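Local coordinates for protein ricin B lectin (Clostridium thermocellum, PDB 3VSF) that is an exo-beta-1,3-galactanase that probably hydrolyses galactan with a glycoside hydrolase family 43 domain and also carries a galactose-binding beta-trefoil module, at residues Y356-T361 against Y401-G406; S395-W400 against N414-R419. All blocks are in the same frame, centred on the assembly; numbering follows the deposited sequence.

Contacts 1 and 2 are adjoining parts of the ricin-type beta-trefoil, with centres about 13 Å apart. They meet along strand 400-404: Trp400 ends segment 395-400 and Tyr401 begins segment 401-406. The segments of the two contacts alternate along the chain. Their side chains also touch, with Tyr401 CE2 3.5 Å from Val415 CG2. Contact 1 lies at the surface, where the chain enters the trefoil, away from the galactose site. Contact 2 is partly buried and closer to that site. The side chains of its Trp400 and of Asp422, a galactose-binding residue, are about 9 Å apart; no galactose is bound in this model.

Contact 1: residues Y356-T361 against Y401-G406; sequences YIPDTT and YLVDVG
Ile357 packs against Tyr401 and Val403. Its CG2 lies 4.0 Å from Tyr401 CD1 and 4.2 Å from Val403 CG2, so this one methyl bridges two residues of the strand. CG1 of Ile357 stands over one face of the tyrosine ring, displaced toward the rim. The Ile357 and Tyr401 side chains cross at about a right angle. Thr360 meets the same ring differently. Its carbonyl O lies at the ring edge, near the ring plane, 3.3 Å from Tyr401 CE1. The methyl CG2 of Thr360 is 3.8 Å from that CE1, and the two side chains run alongside each other. Asp359 O is 4.0 Å from Tyr401 CD1. Pro358 adds a looser touch, with its CD 4.4 Å from Val403 CG1.

Tyr401 has CG beside its own backbone N (chi1 -63°), and this puts the ring against Ile357 and Thr360. An Asx turn shapes segment 356-361: Asp359 OD1 accepts from Thr361 N (3.1 Å), and also from Thr361 OG1 at 2.7 Å. The two donors approach OD1 from its anti and syn sides.

Segment 356-361 joins strand 352-355 to strand 363-367, the first strand of the trefoil. On strand 400-404, Tyr401 and Val403 bond through their backbones to Val413 and Lys411 of strand 409-414. No hydrogen bond crosses between the two segments. The contact is therefore van der Waals in character, while the Asx turn shapes segment 356-361 from within.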
ATOM      1  N   TYR A 356      -7.990  -4.382 -11.382  1.00 72.62           N
ATOM      2  CA  TYR A 356      -8.894  -5.326 -12.023  1.00 71.45           C
ATOM      3  C   TYR A 356     -10.194  -4.639 -12.420  1.00 75.61           C
ATOM      4  O   TYR A 356     -10.957  -4.193 -11.565  1.00 76.32           O
ATOM      5  CB  TYR A 356      -9.190  -6.514 -11.106  1.00 73.25           C
ATOM      6  CG  TYR A 356     -10.318  -7.391 -11.604  1.00 72.52           C
ATOM      7  CD1 TYR A 356     -10.144  -8.222 -12.705  1.00 73.00           C
ATOM      8  CD2 TYR A 356     -11.557  -7.386 -10.976  1.00 70.43           C
ATOM      9  CE1 TYR A 356     -11.173  -9.023 -13.165  1.00 69.64           C
ATOM     10  CE2 TYR A 356     -12.592  -8.185 -11.430  1.00 72.34           C
ATOM     11  CZ  TYR A 356     -12.394  -9.001 -12.525  1.00 72.50           C
ATOM     12  OH  TYR A 356     -13.420  -9.797 -12.980  1.00 70.63           O
ATOM     13  N   ILE A 357     -10.435  -4.554 -13.724  1.00 75.62           N
ATOM     14  CA  ILE A 357     -11.656  -3.943 -14.234  1.00 73.05           C
ATOM     15  C   ILE A 357     -12.711  -5.008 -14.509  1.00 75.42           C
ATOM     16  O   ILE A 357     -12.571  -5.802 -15.440  1.00 76.57           O
ATOM     17  CB  ILE A 357     -11.402  -3.140 -15.526  1.00 73.59           C
ATOM     18  CG1 ILE A 357     -10.388  -2.019 -15.282  1.00 71.55           C
ATOM     19  CG2 ILE A 357     -12.703  -2.566 -16.058  1.00 75.13           C
ATOM     20  CD1 ILE A 357      -8.941  -2.473 -15.309  1.00 74.93           C
ATOM     21  N   PRO A 358     -13.774  -5.031 -13.691  1.00 74.13           N
ATOM     22  CA  PRO A 358     -14.881  -5.979 -13.847  1.00 74.56           C
ATOM     23  C   PRO A 358     -15.494  -5.925 -15.244  1.00 79.96           C
ATOM     24  O   PRO A 358     -15.757  -6.971 -15.838  1.00 84.31           O
ATOM     25  CB  PRO A 358     -15.898  -5.495 -12.810  1.00 74.26           C
ATOM     26  CG  PRO A 358     -15.071  -4.833 -11.766  1.00 72.19           C
ATOM     27  CD  PRO A 358     -13.946  -4.171 -12.507  1.00 72.89           C
ATOM     28  N   ASP A 359     -15.714  -4.719 -15.759  1.00 80.27           N
ATOM     29  CA  ASP A 359     -16.317  -4.545 -17.077  1.00 77.56           C
ATOM     30  C   ASP A 359     -15.324  -3.904 -18.045  1.00 77.93           C
ATOM     31  O   ASP A 359     -15.125  -2.690 -18.031  1.00 80.85           O
ATOM     32  CB  ASP A 359     -17.582  -3.691 -16.971  1.00 78.51           C
ATOM     33  CG  ASP A 359     -18.466  -3.800 -18.197  1.00 82.11           C
ATOM     34  OD1 ASP A 359     -17.937  -4.098 -19.289  1.00 78.70           O
ATOM     35  OD2 ASP A 359     -19.691  -3.591 -18.068  1.00 78.34           O
ATOM     36  N   THR A 360     -14.710  -4.728 -18.888  1.00 76.92           N
ATOM     37  CA  THR A 360     -13.650  -4.273 -19.787  1.00 76.40           C
ATOM     38  C   THR A 360     -14.179  -3.451 -20.967  1.00 79.18           C
ATOM     39  O   THR A 360     -13.403  -2.975 -21.797  1.00 77.37           O
ATOM     40  CB  THR A 360     -12.828  -5.466 -20.325  1.00 78.67           C
ATOM     41  OG1 THR A 360     -12.484  -6.339 -19.242  1.00 81.57           O
ATOM     42  CG2 THR A 360     -11.553  -4.984 -21.005  1.00 77.77           C
ATOM     43  N   THR A 361     -15.496  -3.281 -21.036  1.00 78.16           N
ATOM     44  CA  THR A 361     -16.109  -2.520 -22.121  1.00 76.25           C
ATOM     45  C   THR A 361     -15.485  -1.132 -22.256  1.00 75.79           C
ATOM     46  O   THR A 361     -15.471  -0.350 -21.305  1.00 76.36           O
ATOM     47  CB  THR A 361     -17.630  -2.372 -21.930  1.00 77.29           C
ATOM     48  OG1 THR A 361     -18.241  -3.668 -21.902  1.00 78.75           O
ATOM     49  CG2 THR A 361     -18.232  -1.563 -23.066  1.00 77.14           C
ATOM     50  N   TYR A 401     -12.827   3.142 -19.386  1.00 65.12           N
ATOM     51  CA  TYR A 401     -13.574   2.102 -18.690  1.00 64.74           C
ATOM     52  C   TYR A 401     -14.587   2.740 -17.751  1.00 65.24           C
ATOM     53  O   TYR A 401     -14.461   3.910 -17.395  1.00 65.36           O
ATOM     54  CB  TYR A 401     -12.639   1.211 -17.871  1.00 65.80           C
ATOM     55  CG  TYR A 401     -11.620   0.440 -18.676  1.00 68.05           C
ATOM     56  CD1 TYR A 401     -12.004  -0.605 -19.502  1.00 70.11           C
ATOM     57  CD2 TYR A 401     -10.268   0.744 -18.587  1.00 66.59           C
ATOM     58  CE1 TYR A 401     -11.071  -1.317 -20.233  1.00 70.27           C
ATOM     59  CE2 TYR A 401      -9.328   0.037 -19.312  1.00 69.18           C
ATOM     60  CZ  TYR A 401      -9.736  -0.991 -20.133  1.00 70.74           C
ATOM     61  OH  TYR A 401      -8.803  -1.697 -20.857  1.00 70.19           O
ATOM     62  N   LEU A 402     -15.587   1.967 -17.344  1.00 65.74           N
ATOM     63  CA  LEU A 402     -16.558   2.435 -16.362  1.00 65.95           C
ATOM     64  C   LEU A 402     -16.694   1.438 -15.212  1.00 71.81           C
ATOM     65  O   LEU A 402     -17.289   0.372 -15.370  1.00 75.49           O
ATOM     66  CB  LEU A 402     -17.917   2.685 -17.017  1.00 61.82           C
ATOM     67  CG  LEU A 402     -17.991   3.830 -18.029  1.00 69.66           C
ATOM     68  CD1 LEU A 402     -19.405   3.963 -18.575  1.00 69.46           C
ATOM     69  CD2 LEU A 402     -17.530   5.139 -17.405  1.00 63.80           C
ATOM     70  N   VAL A 403     -16.141   1.796 -14.057  1.00 65.09           N
ATOM     71  CA  VAL A 403     -16.139   0.910 -12.899  1.00 65.77           C
ATOM     72  C   VAL A 403     -17.143   1.352 -11.836  1.00 68.45           C
ATOM     73  O   VAL A 403     -16.956   2.377 -11.183  1.00 67.65           O
ATOM     74  CB  VAL A 403     -14.741   0.833 -12.258  1.00 66.74           C
ATOM     75  CG1 VAL A 403     -14.757  -0.112 -11.066  1.00 70.29           C
ATOM     76  CG2 VAL A 403     -13.710   0.392 -13.285  1.00 68.08           C
ATOM     77  N   ASP A 404     -18.203   0.568 -11.667  1.00 70.84           N
ATOM     78  CA  ASP A 404     -19.226   0.859 -10.668  1.00 71.93           C
ATOM     79  C   ASP A 404     -18.611   0.882  -9.269  1.00 70.90           C
ATOM     80  O   ASP A 404     -17.794   0.027  -8.930  1.00 72.63           O
ATOM     81  CB  ASP A 404     -20.349  -0.179 -10.744  1.00 70.98           C
ATOM     82  CG  ASP A 404     -21.605   0.261 -10.016  1.00 78.12           C
ATOM     83  OD1 ASP A 404     -22.696   0.191 -10.622  1.00 81.37           O
ATOM     84  OD2 ASP A 404     -21.507   0.672  -8.841  1.00 78.36           O
ATOM     85  N   VAL A 405     -19.004   1.863  -8.462  1.00 68.40           N
ATOM     86  CA  VAL A 405     -18.417   2.038  -7.136  1.00 69.71           C
ATOM     87  C   VAL A 405     -19.466   2.254  -6.048  1.00 72.68           C
ATOM     88  O   VAL A 405     -19.180   2.848  -5.009  1.00 72.73           O
ATOM     89  CB  VAL A 405     -17.434   3.224  -7.113  1.00 65.32           C
ATOM     90  CG1 VAL A 405     -16.276   2.970  -8.064  1.00 65.50           C
ATOM     91  CG2 VAL A 405     -18.153   4.516  -7.470  1.00 64.79           C
ATOM     92  N   GLY A 406     -20.679   1.768  -6.287  1.00 70.40           N
ATOM     93  CA  GLY A 406     -21.756   1.926  -5.328  1.00 71.26           C
ATOM     94  C   GLY A 406     -22.593   3.152  -5.627  1.00 72.54           C
ATOM     95  O   GLY A 406     -22.106   4.117  -6.214  1.00 75.54           O
TER

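Contact 2: residues S395-W400 against N414-R419; sequences SLSQQW and NVKSGR
Asn414 ND2 donates to Ser397 O at 2.9 Å. The acceptor lies close to the plane of the Asn414 amide, but the donor sits above the carbonyl plane of Ser397, 40° out of it. Val415 N also donates to Gln399 O, at 3.0 Å. The other end of the Asn414 amide is held too: OD1 accepts from Ser417 N on an in-plane lone pair, at 3.1 Å, forming an Asx motif. Bonds at both ends restrain the rotation of the amide.

Asn414 also covers the indole of Trp400. With CG anti to its backbone N (chi1 -165°), it brings ND2 over one face of the ring, toward the rim, 3.3 Å from Trp400 CZ2. The amide stands nearly upright on the indole, the planes 85° apart. Asn414 CB adds a CH-pi contact over the six-membered ring, 4.1 Å from its centroid.

Gln398, Gln399 and Trp400 form the QxW sequence characteristic of ricin-type beta-trefoils. Trp400 and Asn414 are an antiparallel non-hydrogen-bonded pair at the start of strand 400-404 and the end of strand 409-414. Trp400 NE1 bonds to Leu374 O, and Gln398 NE2 to Thr391 O.

Aliphatic groups pack further out. Gln399 CB meets Val415 CG2 at 3.6 Å, and Leu396 CD2 meets Val415 CG1 at 4.0 Å, those last two side chains crossing at about a right angle. Leu396 CB lies against Lys416 CB. The extended lysine then passes Ser397 OG with its CD and reaches Gly379 O with NZ.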
ATOM      1  N   SER A 395      -7.944   6.602 -30.939  1.00 77.75           N
ATOM      2  CA  SER A 395      -6.723   6.413 -30.165  1.00 73.99           C
ATOM      3  C   SER A 395      -7.025   5.856 -28.777  1.00 76.47           C
ATOM      4  O   SER A 395      -8.175   5.846 -28.339  1.00 78.78           O
ATOM      5  CB  SER A 395      -5.956   7.732 -30.047  1.00 73.97           C
ATOM      6  OG  SER A 395      -4.743   7.557 -29.339  1.00 76.71           O
ATOM      7  N   LEU A 396      -5.985   5.393 -28.091  1.00 76.98           N
ATOM      8  CA  LEU A 396      -6.133   4.827 -26.754  1.00 75.46           C
ATOM      9  C   LEU A 396      -6.570   5.870 -25.730  1.00 73.56           C
ATOM     10  O   LEU A 396      -7.468   5.623 -24.925  1.00 71.74           O
ATOM     11  CB  LEU A 396      -4.827   4.172 -26.301  1.00 75.74           C
ATOM     12  CG  LEU A 396      -4.514   2.790 -26.876  1.00 78.93           C
ATOM     13  CD1 LEU A 396      -3.126   2.334 -26.451  1.00 74.04           C
ATOM     14  CD2 LEU A 396      -5.569   1.781 -26.445  1.00 74.03           C
ATOM     15  N   SER A 397      -5.931   7.036 -25.768  1.00 71.17           N
ATOM     16  CA  SER A 397      -6.202   8.096 -24.803  1.00 67.82           C
ATOM     17  C   SER A 397      -7.674   8.497 -24.777  1.00 66.20           C
ATOM     18  O   SER A 397      -8.140   9.116 -23.821  1.00 65.70           O
ATOM     19  CB  SER A 397      -5.335   9.319 -25.101  1.00 64.07           C
ATOM     20  OG  SER A 397      -3.961   8.976 -25.122  1.00 75.83           O
ATOM     21  N   GLN A 398      -8.403   8.144 -25.829  1.00 68.23           N
ATOM     22  CA  GLN A 398      -9.803   8.529 -25.949  1.00 67.14           C
ATOM     23  C   GLN A 398     -10.747   7.387 -25.579  1.00 69.62           C
ATOM     24  O   GLN A 398     -11.947   7.453 -25.846  1.00 70.59           O
ATOM     25  CB  GLN A 398     -10.099   9.021 -27.366  1.00 67.27           C
ATOM     26  CG  GLN A 398      -9.265  10.220 -27.785  1.00 69.12           C
ATOM     27  CD  GLN A 398      -9.561  10.670 -29.202  1.00 69.73           C
ATOM     28  OE1 GLN A 398     -10.186   9.946 -29.977  1.00 69.04           O
ATOM     29  NE2 GLN A 398      -9.114  11.872 -29.547  1.00 68.90           N
ATOM     30  N   GLN A 399     -10.200   6.345 -24.963  1.00 69.03           N
ATOM     31  CA  GLN A 399     -11.000   5.198 -24.549  1.00 69.78           C
ATOM     32  C   GLN A 399     -11.067   5.120 -23.026  1.00 66.46           C
ATOM     33  O   GLN A 399     -10.064   5.331 -22.344  1.00 67.46           O
ATOM     34  CB  GLN A 399     -10.425   3.909 -25.136  1.00 72.10           C
ATOM     35  CG  GLN A 399     -10.178   3.984 -26.636  1.00 71.74           C
ATOM     36  CD  GLN A 399      -9.661   2.683 -27.214  1.00 77.54           C
ATOM     37  OE1 GLN A 399     -10.007   1.600 -26.743  1.00 80.84           O
ATOM     38  NE2 GLN A 399      -8.823   2.783 -28.239  1.00 76.25           N
ATOM     39  N   TRP A 400     -12.248   4.819 -22.496  1.00 62.91           N
ATOM     40  CA  TRP A 400     -12.464   4.870 -21.054  1.00 63.75           C
ATOM     41  C   TRP A 400     -13.263   3.681 -20.522  1.00 67.05           C
ATOM     42  O   TRP A 400     -14.252   3.265 -21.127  1.00 68.05           O
ATOM     43  CB  TRP A 400     -13.171   6.175 -20.678  1.00 63.31           C
ATOM     44  CG  TRP A 400     -12.460   7.405 -21.161  1.00 64.81           C
ATOM     45  CD1 TRP A 400     -12.503   7.935 -22.418  1.00 63.19           C
ATOM     46  CD2 TRP A 400     -11.603   8.259 -20.394  1.00 65.81           C
ATOM     47  NE1 TRP A 400     -11.724   9.065 -22.482  1.00 63.17           N
ATOM     48  CE2 TRP A 400     -11.161   9.286 -21.252  1.00 64.41           C
ATOM     49  CE3 TRP A 400     -11.167   8.256 -19.065  1.00 59.78           C
ATOM     50  CZ2 TRP A 400     -10.304  10.298 -20.825  1.00 60.68           C
ATOM     51  CZ3 TRP A 400     -10.317   9.262 -18.644  1.00 59.81           C
ATOM     52  CH2 TRP A 400      -9.894  10.269 -19.522  1.00 58.36           C
ATOM     53  N   ASN A 414      -9.148   5.981 -17.664  1.00 60.98           N
ATOM     54  CA  ASN A 414      -8.495   6.012 -18.967  1.00 63.68           C
ATOM     55  C   ASN A 414      -7.893   4.650 -19.286  1.00 66.63           C
ATOM     56  O   ASN A 414      -7.473   3.925 -18.386  1.00 70.54           O
ATOM     57  CB  ASN A 414      -7.414   7.096 -18.994  1.00 64.71           C
ATOM     58  CG  ASN A 414      -6.954   7.427 -20.402  1.00 67.43           C
ATOM     59  OD1 ASN A 414      -5.936   6.920 -20.871  1.00 67.79           O
ATOM     60  ND2 ASN A 414      -7.703   8.289 -21.080  1.00 62.94           N
ATOM     61  N   VAL A 415      -7.859   4.295 -20.566  1.00 66.64           N
ATOM     62  CA  VAL A 415      -7.327   3.000 -20.975  1.00 65.91           C
ATOM     63  C   VAL A 415      -5.809   3.032 -21.124  1.00 66.81           C
ATOM     64  O   VAL A 415      -5.107   2.189 -20.564  1.00 70.50           O
ATOM     65  CB  VAL A 415      -7.967   2.505 -22.284  1.00 69.48           C
ATOM     66  CG1 VAL A 415      -7.237   1.277 -22.802  1.00 69.35           C
ATOM     67  CG2 VAL A 415      -9.443   2.205 -22.070  1.00 68.52           C
ATOM     68  N   LYS A 416      -5.307   4.007 -21.875  1.00 67.00           N
ATOM     69  CA  LYS A 416      -3.869   4.145 -22.080  1.00 66.55           C
ATOM     70  C   LYS A 416      -3.140   4.297 -20.748  1.00 70.02           C
ATOM     71  O   LYS A 416      -2.016   3.823 -20.584  1.00 67.84           O
ATOM     72  CB  LYS A 416      -3.565   5.335 -22.993  1.00 63.60           C
ATOM     73  CG  LYS A 416      -2.093   5.488 -23.326  1.00 66.02           C
ATOM     74  CD  LYS A 416      -1.853   6.646 -24.278  1.00 67.55           C
ATOM     75  CE  LYS A 416      -0.371   6.808 -24.575  1.00 68.13           C
ATOM     76  NZ  LYS A 416      -0.111   7.903 -25.548  1.00 73.12           N
ATOM     77  N   SER A 417      -3.790   4.963 -19.799  1.00 69.85           N
ATOM     78  CA  SER A 417      -3.260   5.101 -18.448  1.00 68.60           C
ATOM     79  C   SER A 417      -4.348   4.757 -17.441  1.00 67.40           C
ATOM     80  O   SER A 417      -5.468   5.256 -17.537  1.00 71.87           O
ATOM     81  CB  SER A 417      -2.750   6.524 -18.208  1.00 65.47           C
ATOM     82  OG  SER A 417      -3.800   7.466 -18.327  1.00 67.14           O
ATOM     83  N   GLY A 418      -4.019   3.905 -16.476  1.00 62.99           N
ATOM     84  CA  GLY A 418      -4.994   3.433 -15.509  1.00 66.78           C
ATOM     85  C   GLY A 418      -5.509   4.502 -14.563  1.00 65.73           C
ATOM     86  O   GLY A 418      -6.149   4.194 -13.556  1.00 64.35           O
ATOM     87  N   ARG A 419      -5.236   5.762 -14.887  1.00 59.56           N
ATOM     88  CA  ARG A 419      -5.645   6.875 -14.043  1.00 54.60           C
ATOM     89  C   ARG A 419      -7.124   7.198 -14.226  1.00 54.76           C
ATOM     90  O   ARG A 419      -7.703   6.921 -15.276  1.00 58.94           O
ATOM     91  CB  ARG A 419      -4.781   8.102 -14.334  1.00 56.65           C
ATOM     92  CG  ARG A 419      -3.296   7.789 -14.349  1.00 57.86           C
ATOM     93  CD  ARG A 419      -2.446   9.043 -14.421  1.00 61.01           C
ATOM     94  NE  ARG A 419      -1.025   8.715 -14.485  1.00 63.25           N
ATOM     95  CZ  ARG A 419      -0.287   8.385 -13.430  1.00 64.78           C
ATOM     96  NH1 ARG A 419      -0.836   8.338 -12.224  1.00 63.71           N
ATOM     97  NH2 ARG A 419       0.999   8.099 -13.582  1.00 63.84           N
TER